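Local coordinates for protein serine protease pet (Escherichia coli, PDB 4OM9) that probably acts as a secreted serine protease and enterotoxin of enteroaggregative strains, with the host cytoskeletal protein alpha-fodrin as a likely substrate, at residues W9-L14 and T521-F526; L14-N19 and L171-F176; A747-D752 and T788-S793; L807-G812 and L827-K832. All coordinates share one frame; numbering follows the deposited sequence.

Interaction 1 (W9-L14 and T521-F526); sequences WARDYL and TDHAIF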
loop_
_atom_site.group_PDB
_atom_site.type_symbol
_atom_site.label_atom_id
_atom_site.label_comp_id
_atom_site.label_asym_id
_atom_site.label_seq_id
_atom_site.Cartn_x
_atom_site.Cartn_y
_atom_site.Cartn_z
ATOM N N TRP A 9 -19.442 2.359 18.188
ATOM C CA TRP A 9 -18.702 3.599 18.396
ATOM C C TRP A 9 -19.318 4.752 17.607
ATOM O O TRP A 9 -19.867 4.565 16.516
ATOM C CB TRP A 9 -17.246 3.439 17.997
ATOM C CG TRP A 9 -16.390 2.932 19.065
ATOM C CD1 TRP A 9 -15.516 3.651 19.823
ATOM C CD2 TRP A 9 -16.288 1.577 19.504
ATOM N NE1 TRP A 9 -14.885 2.828 20.714
ATOM C CE2 TRP A 9 -15.334 1.544 20.532
ATOM C CE3 TRP A 9 -16.917 0.385 19.123
ATOM C CZ2 TRP A 9 -14.984 0.368 21.192
ATOM C CZ3 TRP A 9 -16.572 -0.783 19.771
ATOM C CH2 TRP A 9 -15.619 -0.784 20.800
ATOM N N ALA A 10 -19.204 5.945 18.170
ATOM C CA ALA A 10 -19.769 7.135 17.575
ATOM C C ALA A 10 -19.207 7.337 16.160
ATOM O O ALA A 10 -19.933 7.679 15.230
ATOM C CB ALA A 10 -19.484 8.344 18.468
ATOM N N ARG A 11 -17.914 7.068 16.014
ATOM C CA ARG A 11 -17.189 7.293 14.770
ATOM C C ARG A 11 -17.662 6.319 13.688
ATOM O O ARG A 11 -17.502 6.568 12.476
ATOM C CB ARG A 11 -15.682 7.158 15.032
ATOM C CG ARG A 11 -14.800 7.038 13.815
ATOM C CD ARG A 11 -13.343 7.027 14.222
ATOM N NE ARG A 11 -12.727 5.733 13.974
ATOM C CZ ARG A 11 -11.419 5.508 14.053
ATOM N NH1 ARG A 11 -10.596 6.500 14.365
ATOM N NH2 ARG A 11 -10.928 4.303 13.806
ATOM N N ASP A 12 -18.273 5.220 14.128
ATOM C CA ASP A 12 -18.744 4.200 13.199
ATOM C C ASP A 12 -19.862 4.696 12.267
ATOM O O ASP A 12 -19.865 4.382 11.073
ATOM C CB ASP A 12 -19.215 2.966 13.969
ATOM C CG ASP A 12 -18.067 2.214 14.616
ATOM O OD1 ASP A 12 -16.927 2.344 14.118
ATOM O OD2 ASP A 12 -18.303 1.478 15.606
ATOM N N TYR A 13 -20.810 5.456 12.810
ATOM C CA TYR A 13 -21.870 6.016 11.987
ATOM C C TYR A 13 -21.309 6.978 10.950
ATOM O O TYR A 13 -21.799 7.046 9.829
ATOM C CB TYR A 13 -22.911 6.734 12.847
ATOM C CG TYR A 13 -23.702 5.838 13.771
ATOM C CD1 TYR A 13 -24.857 5.199 13.327
ATOM C CD2 TYR A 13 -23.302 5.637 15.092
ATOM C CE1 TYR A 13 -25.598 4.374 14.173
ATOM C CE2 TYR A 13 -24.024 4.813 15.943
ATOM C CZ TYR A 13 -25.179 4.188 15.481
ATOM O OH TYR A 13 -25.903 3.370 16.323
ATOM N N LEU A 14 -20.284 7.719 11.343
ATOM C CA LEU A 14 -19.633 8.713 10.490
ATOM C C LEU A 14 -18.797 8.061 9.400
ATOM O O LEU A 14 -18.830 8.485 8.249
ATOM C CB LEU A 14 -18.751 9.614 11.336
ATOM C CG LEU A 14 -19.348 10.836 12.028
ATOM C CD1 LEU A 14 -20.748 10.616 12.467
ATOM C CD2 LEU A 14 -18.504 11.230 13.210
ATOM N N THR A 521 -5.163 4.019 7.316
ATOM C CA THR A 521 -6.512 4.190 6.771
ATOM C C THR A 521 -7.162 5.440 7.350
ATOM O O THR A 521 -7.107 5.681 8.533
ATOM C CB THR A 521 -7.337 2.931 7.026
ATOM O OG1 THR A 521 -6.805 1.883 6.203
ATOM C CG2 THR A 521 -8.829 3.147 6.692
ATOM N N ASP A 522 -7.712 6.282 6.496
ATOM C CA ASP A 522 -8.397 7.485 6.985
ATOM C C ASP A 522 -9.752 7.159 7.616
ATOM O O ASP A 522 -10.484 6.297 7.130
ATOM C CB ASP A 522 -8.608 8.503 5.853
ATOM C CG ASP A 522 -7.318 8.875 5.149
ATOM O OD1 ASP A 522 -6.462 9.502 5.800
ATOM O OD2 ASP A 522 -7.165 8.563 3.950
ATOM N N HIS A 523 -10.066 7.849 8.704
ATOM C CA HIS A 523 -11.369 7.748 9.314
ATOM C C HIS A 523 -11.976 9.131 9.402
ATOM O O HIS A 523 -11.288 10.155 9.261
ATOM C CB HIS A 523 -11.298 7.102 10.714
ATOM C CG HIS A 523 -10.777 5.704 10.703
ATOM N ND1 HIS A 523 -11.601 4.595 10.737
ATOM C CD2 HIS A 523 -9.510 5.219 10.611
ATOM C CE1 HIS A 523 -10.875 3.499 10.698
ATOM N NE2 HIS A 523 -9.599 3.848 10.614
ATOM N N ALA A 524 -13.287 9.147 9.617
ATOM C CA ALA A 524 -14.015 10.372 9.858
ATOM C C ALA A 524 -13.610 10.915 11.216
ATOM O O ALA A 524 -13.180 10.164 12.103
ATOM C CB ALA A 524 -15.527 10.118 9.810
ATOM N N ILE A 525 -13.753 12.221 11.382
ATOM C CA ILE A 525 -13.616 12.822 12.694
ATOM C C ILE A 525 -14.913 13.549 13.011
ATOM O O ILE A 525 -15.814 13.599 12.184
ATOM C CB ILE A 525 -12.431 13.787 12.756
ATOM C CG1 ILE A 525 -12.707 15.026 11.893
ATOM C CG2 ILE A 525 -11.132 13.079 12.319
ATOM C CD1 ILE A 525 -11.504 15.944 11.786
ATOM N N PHE A 526 -15.002 14.105 14.208
ATOM C CA PHE A 526 -16.208 14.784 14.639
ATOM C C PHE A 526 -16.170 16.263 14.278
ATOM O O PHE A 526 -17.220 16.873 14.053
ATOM C CB PHE A 526 -16.393 14.621 16.141
ATOM C CG PHE A 526 -16.267 13.199 16.618
ATOM C CD1 PHE A 526 -17.199 12.239 16.236
ATOM C CD2 PHE A 526 -15.237 12.829 17.468
ATOM C CE1 PHE A 526 -17.096 10.940 16.669
ATOM C CE2 PHE A 526 -15.129 11.540 17.906
ATOM C CZ PHE A 526 -16.061 10.590 17.504
HETATM O O HOH W 1 -11.342 9.686 14.043
#

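Interaction 2 (L14-N19 and L171-F176); sequences LDLAQN and LSASLF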
loop_
_atom_site.group_PDB
_atom_site.type_symbol
_atom_site.label_atom_id
_atom_site.label_comp_id
_atom_site.label_asym_id
_atom_site.label_seq_id
_atom_site.Cartn_x
_atom_site.Cartn_y
_atom_site.Cartn_z
ATOM N N LEU A 14 -20.284 7.719 11.343
ATOM C CA LEU A 14 -19.633 8.713 10.490
ATOM C C LEU A 14 -18.797 8.061 9.400
ATOM O O LEU A 14 -18.830 8.485 8.249
ATOM C CB LEU A 14 -18.751 9.614 11.336
ATOM C CG LEU A 14 -19.348 10.836 12.028
ATOM C CD1 LEU A 14 -20.748 10.616 12.467
ATOM C CD2 LEU A 14 -18.504 11.230 13.210
ATOM N N ASP A 15 -18.042 7.027 9.778
ATOM C CA ASP A 15 -17.216 6.283 8.824
ATOM C C ASP A 15 -18.081 5.756 7.680
ATOM O O ASP A 15 -17.682 5.805 6.515
ATOM C CB ASP A 15 -16.488 5.105 9.502
ATOM C CG ASP A 15 -15.081 5.461 10.002
ATOM O OD1 ASP A 15 -14.586 6.564 9.721
ATOM O OD2 ASP A 15 -14.466 4.606 10.697
ATOM N N LEU A 16 -19.262 5.248 8.025
ATOM C CA LEU A 16 -20.151 4.659 7.035
ATOM C C LEU A 16 -20.680 5.721 6.075
ATOM O O LEU A 16 -20.730 5.492 4.873
ATOM C CB LEU A 16 -21.319 3.934 7.710
ATOM C CG LEU A 16 -22.410 3.324 6.825
ATOM C CD1 LEU A 16 -21.841 2.441 5.729
ATOM C CD2 LEU A 16 -23.386 2.532 7.679
ATOM N N ALA A 17 -21.078 6.871 6.613
ATOM C CA ALA A 17 -21.697 7.905 5.790
ATOM C C ALA A 17 -20.656 8.527 4.876
ATOM O O ALA A 17 -20.974 8.975 3.792
ATOM C CB ALA A 17 -22.357 8.988 6.652
ATOM N N GLN A 18 -19.400 8.530 5.309
ATOM C CA GLN A 18 -18.394 9.285 4.592
ATOM C C GLN A 18 -17.458 8.345 3.853
ATOM O O GLN A 18 -16.410 8.766 3.349
ATOM C CB GLN A 18 -17.656 10.202 5.577
ATOM C CG GLN A 18 -18.650 11.109 6.327
ATOM C CD GLN A 18 -18.016 11.905 7.434
ATOM O OE1 GLN A 18 -16.847 12.300 7.342
ATOM N NE2 GLN A 18 -18.783 12.158 8.496
ATOM N N ASN A 19 -17.866 7.074 3.773
ATOM C CA ASN A 19 -17.088 6.045 3.083
ATOM C C ASN A 19 -15.622 6.006 3.553
ATOM O O ASN A 19 -14.683 5.951 2.751
ATOM C CB ASN A 19 -17.153 6.251 1.568
ATOM C CG ASN A 19 -18.506 5.879 0.984
ATOM O OD1 ASN A 19 -19.130 6.680 0.292
ATOM N ND2 ASN A 19 -18.959 4.668 1.250
ATOM N N LEU A 171 -21.568 14.179 9.033
ATOM C CA LEU A 171 -22.403 13.399 8.134
ATOM C C LEU A 171 -22.487 11.955 8.631
ATOM O O LEU A 171 -21.478 11.261 8.718
ATOM C CB LEU A 171 -21.866 13.457 6.697
ATOM C CG LEU A 171 -22.828 12.903 5.647
ATOM C CD1 LEU A 171 -23.972 13.898 5.328
ATOM C CD2 LEU A 171 -22.084 12.484 4.407
ATOM N N SER A 172 -23.691 11.504 8.957
ATOM C CA SER A 172 -23.873 10.200 9.604
ATOM C C SER A 172 -24.902 9.278 8.909
ATOM O O SER A 172 -25.861 9.735 8.304
ATOM C CB SER A 172 -24.262 10.406 11.070
ATOM O OG SER A 172 -25.481 11.107 11.185
ATOM N N ALA A 173 -24.701 7.971 9.020
ATOM C CA ALA A 173 -25.471 7.026 8.232
ATOM C C ALA A 173 -26.516 6.292 9.055
ATOM O O ALA A 173 -26.291 5.986 10.220
ATOM C CB ALA A 173 -24.562 6.040 7.590
ATOM N N SER A 174 -27.651 5.999 8.431
ATOM C CA SER A 174 -28.694 5.190 9.063
ATOM C C SER A 174 -28.884 3.933 8.260
ATOM O O SER A 174 -28.804 3.961 7.035
ATOM C CB SER A 174 -30.011 5.943 9.158
ATOM O OG SER A 174 -29.861 7.138 9.904
ATOM N N LEU A 175 -29.092 2.822 8.955
ATOM C CA LEU A 175 -29.424 1.566 8.308
ATOM C C LEU A 175 -30.875 1.271 8.641
ATOM O O LEU A 175 -31.292 1.478 9.785
ATOM C CB LEU A 175 -28.517 0.439 8.782
ATOM C CG LEU A 175 -28.963 -0.977 8.409
ATOM C CD1 LEU A 175 -28.589 -1.251 6.977
ATOM C CD2 LEU A 175 -28.365 -2.047 9.361
ATOM N N PHE A 176 -31.649 0.783 7.674
ATOM C CA PHE A 176 -33.083 0.608 7.916
ATOM C C PHE A 176 -33.700 -0.584 7.187
ATOM O O PHE A 176 -33.132 -1.112 6.233
ATOM C CB PHE A 176 -33.829 1.896 7.524
ATOM C CG PHE A 176 -33.735 2.232 6.062
ATOM C CD1 PHE A 176 -34.476 1.525 5.115
ATOM C CD2 PHE A 176 -32.907 3.252 5.631
ATOM C CE1 PHE A 176 -34.359 1.810 3.786
ATOM C CE2 PHE A 176 -32.800 3.549 4.290
ATOM C CZ PHE A 176 -33.526 2.829 3.367
#

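Interaction 3 (A747-D752 and T788-S793); sequences ASVTGD and TSYQGS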
loop_
_atom_site.group_PDB
_atom_site.type_symbol
_atom_site.label_atom_id
_atom_site.label_comp_id
_atom_site.label_asym_id
_atom_site.label_seq_id
_atom_site.Cartn_x
_atom_site.Cartn_y
_atom_site.Cartn_z
ATOM N N ALA A 747 24.768 -23.756 -1.450
ATOM C CA ALA A 747 25.314 -22.515 -0.940
ATOM C C ALA A 747 26.783 -22.698 -0.575
ATOM O O ALA A 747 27.130 -23.619 0.157
ATOM C CB ALA A 747 24.526 -22.055 0.269
ATOM N N SER A 748 27.640 -21.818 -1.077
ATOM C CA SER A 748 29.051 -21.834 -0.715
ATOM C C SER A 748 29.404 -20.577 0.078
ATOM O O SER A 748 29.454 -19.487 -0.474
ATOM C CB SER A 748 29.922 -21.946 -1.962
ATOM O OG SER A 748 31.292 -21.854 -1.624
ATOM N N VAL A 749 29.650 -20.741 1.372
ATOM C CA VAL A 749 29.751 -19.618 2.299
ATOM C C VAL A 749 31.161 -19.417 2.837
ATOM O O VAL A 749 31.705 -20.285 3.519
ATOM C CB VAL A 749 28.806 -19.814 3.496
ATOM C CG1 VAL A 749 28.860 -18.615 4.430
ATOM C CG2 VAL A 749 27.398 -20.068 3.012
ATOM N N THR A 750 31.745 -18.259 2.544
ATOM C CA THR A 750 33.089 -17.945 3.017
ATOM C C THR A 750 33.013 -16.832 4.063
ATOM O O THR A 750 32.138 -15.972 3.997
ATOM C CB THR A 750 34.021 -17.530 1.837
ATOM O OG1 THR A 750 34.092 -18.596 0.881
ATOM C CG2 THR A 750 35.434 -17.213 2.315
ATOM N N GLY A 751 33.916 -16.863 5.038
ATOM C CA GLY A 751 33.993 -15.816 6.041
ATOM C C GLY A 751 33.637 -16.338 7.413
ATOM O O GLY A 751 32.642 -17.049 7.570
ATOM N N ASP A 752 34.446 -15.980 8.407
ATOM C CA ASP A 752 34.320 -16.546 9.750
ATOM C C ASP A 752 32.962 -16.232 10.358
ATOM O O ASP A 752 32.290 -15.293 9.945
ATOM C CB ASP A 752 35.433 -16.025 10.663
ATOM C CG ASP A 752 36.822 -16.308 10.116
ATOM O OD1 ASP A 752 37.006 -17.346 9.452
ATOM O OD2 ASP A 752 37.731 -15.486 10.344
ATOM N N THR A 788 26.219 -28.013 0.409
ATOM C CA THR A 788 26.605 -26.825 1.162
ATOM C C THR A 788 28.044 -26.867 1.629
ATOM O O THR A 788 28.464 -27.807 2.304
ATOM C CB THR A 788 25.694 -26.614 2.400
ATOM O OG1 THR A 788 24.332 -26.447 1.980
ATOM C CG2 THR A 788 26.130 -25.379 3.186
ATOM N N SER A 789 28.808 -25.846 1.270
ATOM C CA SER A 789 30.151 -25.716 1.812
ATOM C C SER A 789 30.260 -24.395 2.555
ATOM O O SER A 789 29.616 -23.410 2.189
ATOM C CB SER A 789 31.212 -25.810 0.715
ATOM O OG SER A 789 31.314 -24.587 0.006
ATOM N N TYR A 790 31.059 -24.408 3.615
ATOM C CA TYR A 790 31.368 -23.235 4.403
ATOM C C TYR A 790 32.861 -23.185 4.665
ATOM O O TYR A 790 33.525 -24.230 4.640
ATOM C CB TYR A 790 30.589 -23.242 5.725
ATOM C CG TYR A 790 31.162 -22.275 6.725
ATOM C CD1 TYR A 790 30.865 -20.920 6.658
ATOM C CD2 TYR A 790 32.049 -22.707 7.703
ATOM C CE1 TYR A 790 31.417 -20.031 7.553
ATOM C CE2 TYR A 790 32.603 -21.829 8.596
ATOM C CZ TYR A 790 32.290 -20.497 8.519
ATOM O OH TYR A 790 32.856 -19.633 9.421
ATOM N N GLN A 791 33.399 -21.987 4.909
ATOM C CA GLN A 791 34.764 -21.863 5.452
ATOM C C GLN A 791 35.032 -20.490 6.067
ATOM O O GLN A 791 34.754 -19.474 5.459
ATOM C CB GLN A 791 35.829 -22.175 4.377
ATOM C CG GLN A 791 35.812 -21.242 3.188
ATOM C CD GLN A 791 37.202 -21.154 2.556
ATOM O OE1 GLN A 791 38.112 -20.539 3.124
ATOM N NE2 GLN A 791 37.376 -21.781 1.398
ATOM N N GLY A 792 35.588 -20.470 7.275
ATOM C CA GLY A 792 35.942 -21.690 7.971
ATOM C C GLY A 792 36.466 -21.482 9.374
ATOM O O GLY A 792 37.479 -22.058 9.730
ATOM N N SER A 793 35.781 -20.666 10.170
ATOM C CA SER A 793 36.156 -20.490 11.571
ATOM C C SER A 793 34.956 -20.090 12.425
ATOM O O SER A 793 34.387 -19.018 12.237
ATOM C CB SER A 793 37.263 -19.446 11.697
ATOM O OG SER A 793 37.379 -18.989 13.030
#

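Interaction 4 (L807-G812 and L827-K832); sequences LWKVTG and LFNGGK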
loop_
_atom_site.group_PDB
_atom_site.type_symbol
_atom_site.label_atom_id
_atom_site.label_comp_id
_atom_site.label_asym_id
_atom_site.label_seq_id
_atom_site.Cartn_x
_atom_site.Cartn_y
_atom_site.Cartn_z
ATOM N N LEU A 807 30.669 -30.230 4.692
ATOM C CA LEU A 807 30.845 -29.212 5.730
ATOM C C LEU A 807 31.912 -28.188 5.391
ATOM O O LEU A 807 31.984 -27.692 4.271
ATOM C CB LEU A 807 31.227 -29.880 7.048
ATOM C CG LEU A 807 30.459 -29.544 8.320
ATOM C CD1 LEU A 807 29.835 -28.172 8.223
ATOM C CD2 LEU A 807 29.434 -30.619 8.581
ATOM N N TRP A 808 32.753 -27.885 6.377
ATOM C CA TRP A 808 33.762 -26.850 6.199
ATOM C C TRP A 808 35.170 -27.358 6.103
ATOM O O TRP A 808 35.462 -28.515 6.403
ATOM C CB TRP A 808 33.712 -25.790 7.314
ATOM C CG TRP A 808 33.517 -26.247 8.720
ATOM C CD1 TRP A 808 32.992 -27.425 9.145
ATOM C CD2 TRP A 808 33.819 -25.499 9.896
ATOM N NE1 TRP A 808 32.961 -27.470 10.517
ATOM C CE2 TRP A 808 33.460 -26.290 11.004
ATOM C CE3 TRP A 808 34.364 -24.236 10.122
ATOM C CZ2 TRP A 808 33.628 -25.866 12.312
ATOM C CZ3 TRP A 808 34.529 -23.814 11.417
ATOM C CH2 TRP A 808 34.173 -24.634 12.501
ATOM N N LYS A 809 36.040 -26.453 5.680
ATOM C CA LYS A 809 37.446 -26.761 5.549
ATOM C C LYS A 809 38.214 -26.299 6.794
ATOM O O LYS A 809 39.399 -26.581 6.941
ATOM C CB LYS A 809 38.003 -26.113 4.283
ATOM C CG LYS A 809 37.087 -26.210 3.057
ATOM C CD LYS A 809 37.892 -25.952 1.784
ATOM C CE LYS A 809 37.061 -26.056 0.516
ATOM N NZ LYS A 809 36.485 -24.735 0.128
ATOM N N VAL A 810 37.510 -25.593 7.679
ATOM C CA VAL A 810 38.036 -25.071 8.950
ATOM C C VAL A 810 39.383 -24.353 8.851
ATOM O O VAL A 810 40.423 -24.987 8.835
ATOM C CB VAL A 810 38.177 -26.178 9.992
ATOM C CG1 VAL A 810 38.451 -25.564 11.350
ATOM C CG2 VAL A 810 36.918 -27.019 10.043
ATOM N N THR A 811 39.350 -23.022 8.820
ATOM C CA THR A 811 40.557 -22.218 8.634
ATOM C C THR A 811 41.060 -21.586 9.925
ATOM O O THR A 811 42.054 -20.857 9.917
ATOM C CB THR A 811 40.337 -21.080 7.589
ATOM O OG1 THR A 811 39.115 -20.373 7.868
ATOM C CG2 THR A 811 40.293 -21.639 6.171
ATOM N N GLY A 812 40.377 -21.855 11.031
ATOM C CA GLY A 812 40.782 -21.288 12.303
ATOM C C GLY A 812 40.330 -22.073 13.517
ATOM O O GLY A 812 39.492 -22.972 13.416
ATOM N N LEU A 827 36.593 -31.127 7.224
ATOM C CA LEU A 827 38.026 -31.343 7.047
ATOM C C LEU A 827 38.795 -30.111 7.527
ATOM O O LEU A 827 38.189 -29.092 7.857
ATOM C CB LEU A 827 38.371 -31.639 5.588
ATOM C CG LEU A 827 38.072 -30.537 4.575
ATOM C CD1 LEU A 827 39.149 -30.482 3.509
ATOM C CD2 LEU A 827 36.713 -30.776 3.944
ATOM N N PHE A 828 40.122 -30.210 7.568
ATOM C CA PHE A 828 40.972 -29.088 7.976
ATOM C C PHE A 828 41.737 -28.469 6.804
ATOM O O PHE A 828 42.143 -29.167 5.872
ATOM C CB PHE A 828 41.958 -29.528 9.064
ATOM C CG PHE A 828 41.404 -29.421 10.454
ATOM C CD1 PHE A 828 40.693 -30.471 11.016
ATOM C CD2 PHE A 828 41.583 -28.262 11.198
ATOM C CE1 PHE A 828 40.180 -30.372 12.296
ATOM C CE2 PHE A 828 41.069 -28.154 12.476
ATOM C CZ PHE A 828 40.365 -29.210 13.026
ATOM N N ASN A 829 41.936 -27.156 6.874
ATOM C CA ASN A 829 42.604 -26.390 5.825
ATOM C C ASN A 829 42.707 -24.931 6.237
ATOM O O ASN A 829 41.706 -24.332 6.600
ATOM C CB ASN A 829 41.845 -26.510 4.500
ATOM C CG ASN A 829 42.356 -25.554 3.444
ATOM O OD1 ASN A 829 43.404 -25.780 2.843
ATOM N ND2 ASN A 829 41.609 -24.483 3.205
ATOM N N GLY A 830 43.897 -24.344 6.168
ATOM C CA GLY A 830 45.072 -25.009 5.655
ATOM C C GLY A 830 46.277 -24.099 5.751
ATOM O O GLY A 830 47.078 -24.018 4.819
ATOM N N GLY A 831 46.396 -23.399 6.876
ATOM C CA GLY A 831 47.550 -22.555 7.131
ATOM C C GLY A 831 48.877 -23.290 7.012
ATOM O O GLY A 831 48.993 -24.460 7.396
ATOM N N LYS A 832 49.881 -22.596 6.478
ATOM C CA LYS A 832 51.206 -23.171 6.236
ATOM C C LYS A 832 51.837 -23.714 7.503
ATOM O O LYS A 832 52.493 -22.976 8.240
ATOM C CB LYS A 832 52.128 -22.125 5.603
ATOM C CG LYS A 832 52.425 -22.365 4.129
ATOM C CD LYS A 832 51.179 -22.801 3.366
ATOM C CE LYS A 832 50.139 -21.693 3.277
ATOM N NZ LYS A 832 48.822 -22.221 2.827
#

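Interaction 1 (W9-L14 and T521-F526)
Ala524 O takes a hydrogen bond of 2.7 Å from a water, and the same water accepts one from Arg11 NH1, so a carbonyl of the loop is tied through solvent to the helix. Arg11 also brings its aliphatic part past this carbonyl, with CD 3.8 Å from Ala524 O. Its chain runs extended through chi2 and then bends at chi3 (112°), which lays the guanidinium flat over one face of the His523 imidazole. The group centres are 3.6 Å apart and the planes 16° from parallel, with NH2 above the middle of the ring. Asp15 at ND1 and Asp575 at NE2 fix the ring's rotation, and these carboxylates would probably offset positive charge here. The contact joins helix 10-17, at the start of the protease domain, to the excursion that leaves the beta-helix after strand 514-520. Further along, the segments meet through apolar groups. Leu14 lays CB on Ala524 CB at 3.6 Å, where a methyl is small enough to let helix and loop come close. Leu14 CD2 reaches Phe526 CD1 at 3.4 Å, the two side chains crossing at about a right angle, while Ala10 CB lies 4.0 Å from Phe526 CE1. Trp543 and Ile547 of helix 543-550 also pack on the Phe526 ring.

Interaction 2 (L14-N19 and L171-F176)
Ala17 and Ala173 form the apolar centre, their CB atoms 3.8 Å apart. Here helix 10-17 lies against the start of strand 172-185, which belongs to an antiparallel sheet of the chymotrypsin-like protease domain. The small methyl groups of these two alanines let helix and strand come close, with Ala17 CB 3.4 Å from Ser172 C. Leu16 completes one flank. With its CG anti to the backbone N (chi1 176°), it leans over the Ala173 methyl, Leu16 CG lying 3.5 Å from Ala173 CB, and Phe148 of strand 143-151 packs on it as well. On the other flank Leu171 brings CG to within 4.1 Å of Ala17 CB, and Val150 touches both of these residues. Leu14 reaches outward with its second methyl, CD1, to meet Ser172 CB at 3.8 Å. The Ser172 hydroxyl is bonded instead to Asn201. At the polar edge stands Gln18, the first residue to leave the helical conformation. Its chain is extended beyond CG, long enough to carry the amide to the loop before the strand, where NE2 also donates to Asp169 O. The second bond is short and almost straight: Gln18 NE2 donates to Leu171 O at 2.8 Å with an angle of 175°, arriving on a lone pair in the carbonyl plane, with Leu171 O in the plane of the Gln18 amide.

Interaction 3 (A747-D752 and T788-S793)
Backbone hydrogen bonds join Val749 to both neighbours of Tyr790: Val749 N donates to Ser789 O at 2.8 Å, and Val749 O accepts from Gln791 N at the same length. Ser789 N to Ala747 O and Gly751 N to Gln791 O extend the pattern to each end. The strands run parallel, 3° apart, with Val749 beside Tyr790 and Thr750 beside Gln791. Such pairing of successive coils is the mark of the parallel beta-helix that forms the long stalk of this passenger domain, and strand 725-729 continues it through the backbones of Ser748 and Thr750, while Ala747 and Val749 pack on Tyr727. Among polar side chains, Ser748 OG donates to Ser789 OG at 3.2 Å; small hydroxyls side by side on one face can meet this way, and Ser789 OG also makes a weak bond with Met782 O. Thr750 and Gln791 lie on that face too. Apolar packing fills the other one. Tyr790 has CG anti to its backbone N (chi1 164°), which sends the ring along the strand, its edge toward Val749 CB and its CD1 3.8 Å from Val749 CG1. Phe763 stacks on the ring. The phenol reaches the turn at the strand ends, where Tyr790 OH accepts a hydrogen bond from Ser793 N at 3.2 Å. Gly751 suits this turn because its backbone angles (phi 114°) would jam a side chain against the preceding carbonyl oxygen.

Interaction 4 (L807-G812 and L827-K832)
Leu827 N donates to Trp808 O at 3.0 Å, with an angle of 172°. The two segments run roughly alongside one another, their directions 26° apart, as expected of neighbouring coils toward the C-terminal end of the beta-helix, although neither is a regular strand here. Close packing belongs to Val810, which offers one methyl to each of two aromatic rings. Its CG1 stands anti to the backbone N (chi1 -169°) and lies 3.9 Å from Phe828 CE2, with CB over a face of that ring. CG2 sits above the centre of the Trp808 indole, and a branched, compact side chain suits the space between two flat rings. Leu827 belongs to this close part as well, its CD2 resting 3.6 Å from Trp808 O, and Tyr958 also touches this leucine. A second backbone bond, from Asn829 N to Val810 O at 3.3 Å, is doubtful, because several carbonyl oxygens around Lys809 and Asn829 approach one another implausibly closely and the finer backbone geometry there is uncertain.

The other side is looser and nearer to solvent. The Lys809 side chain meets Asn829 at its base, CB to CB at 3.9 Å, and its charged end leads away, while Gln791 of strand 788-791 packs on the same side chain. Past Gly830 the segments part, and the exposed Lys832 folds back on its own segment, NZ donating to Gly830 O at 3.2 Å.

From the N terminus, helix 10-17 serves two contacts. Interaction 2 closes a loop of about 150 residues within the protease domain, and interaction 1 closes a far longer one that encloses it, bringing the same helix to an excursion from the beta-helix. They share Leu14, and Asp15 joins them through His523 ND1 and Ala524 N, their centres being about 9 Å apart. Interactions 3 and 4 follow in series, on the other side of the chain's centre. Each closes a short loop between coils near the C-terminal end of the stalk, and they touch where 790-792 meets 808-811. The centres of interactions 2 and 4 are about 71 Å apart.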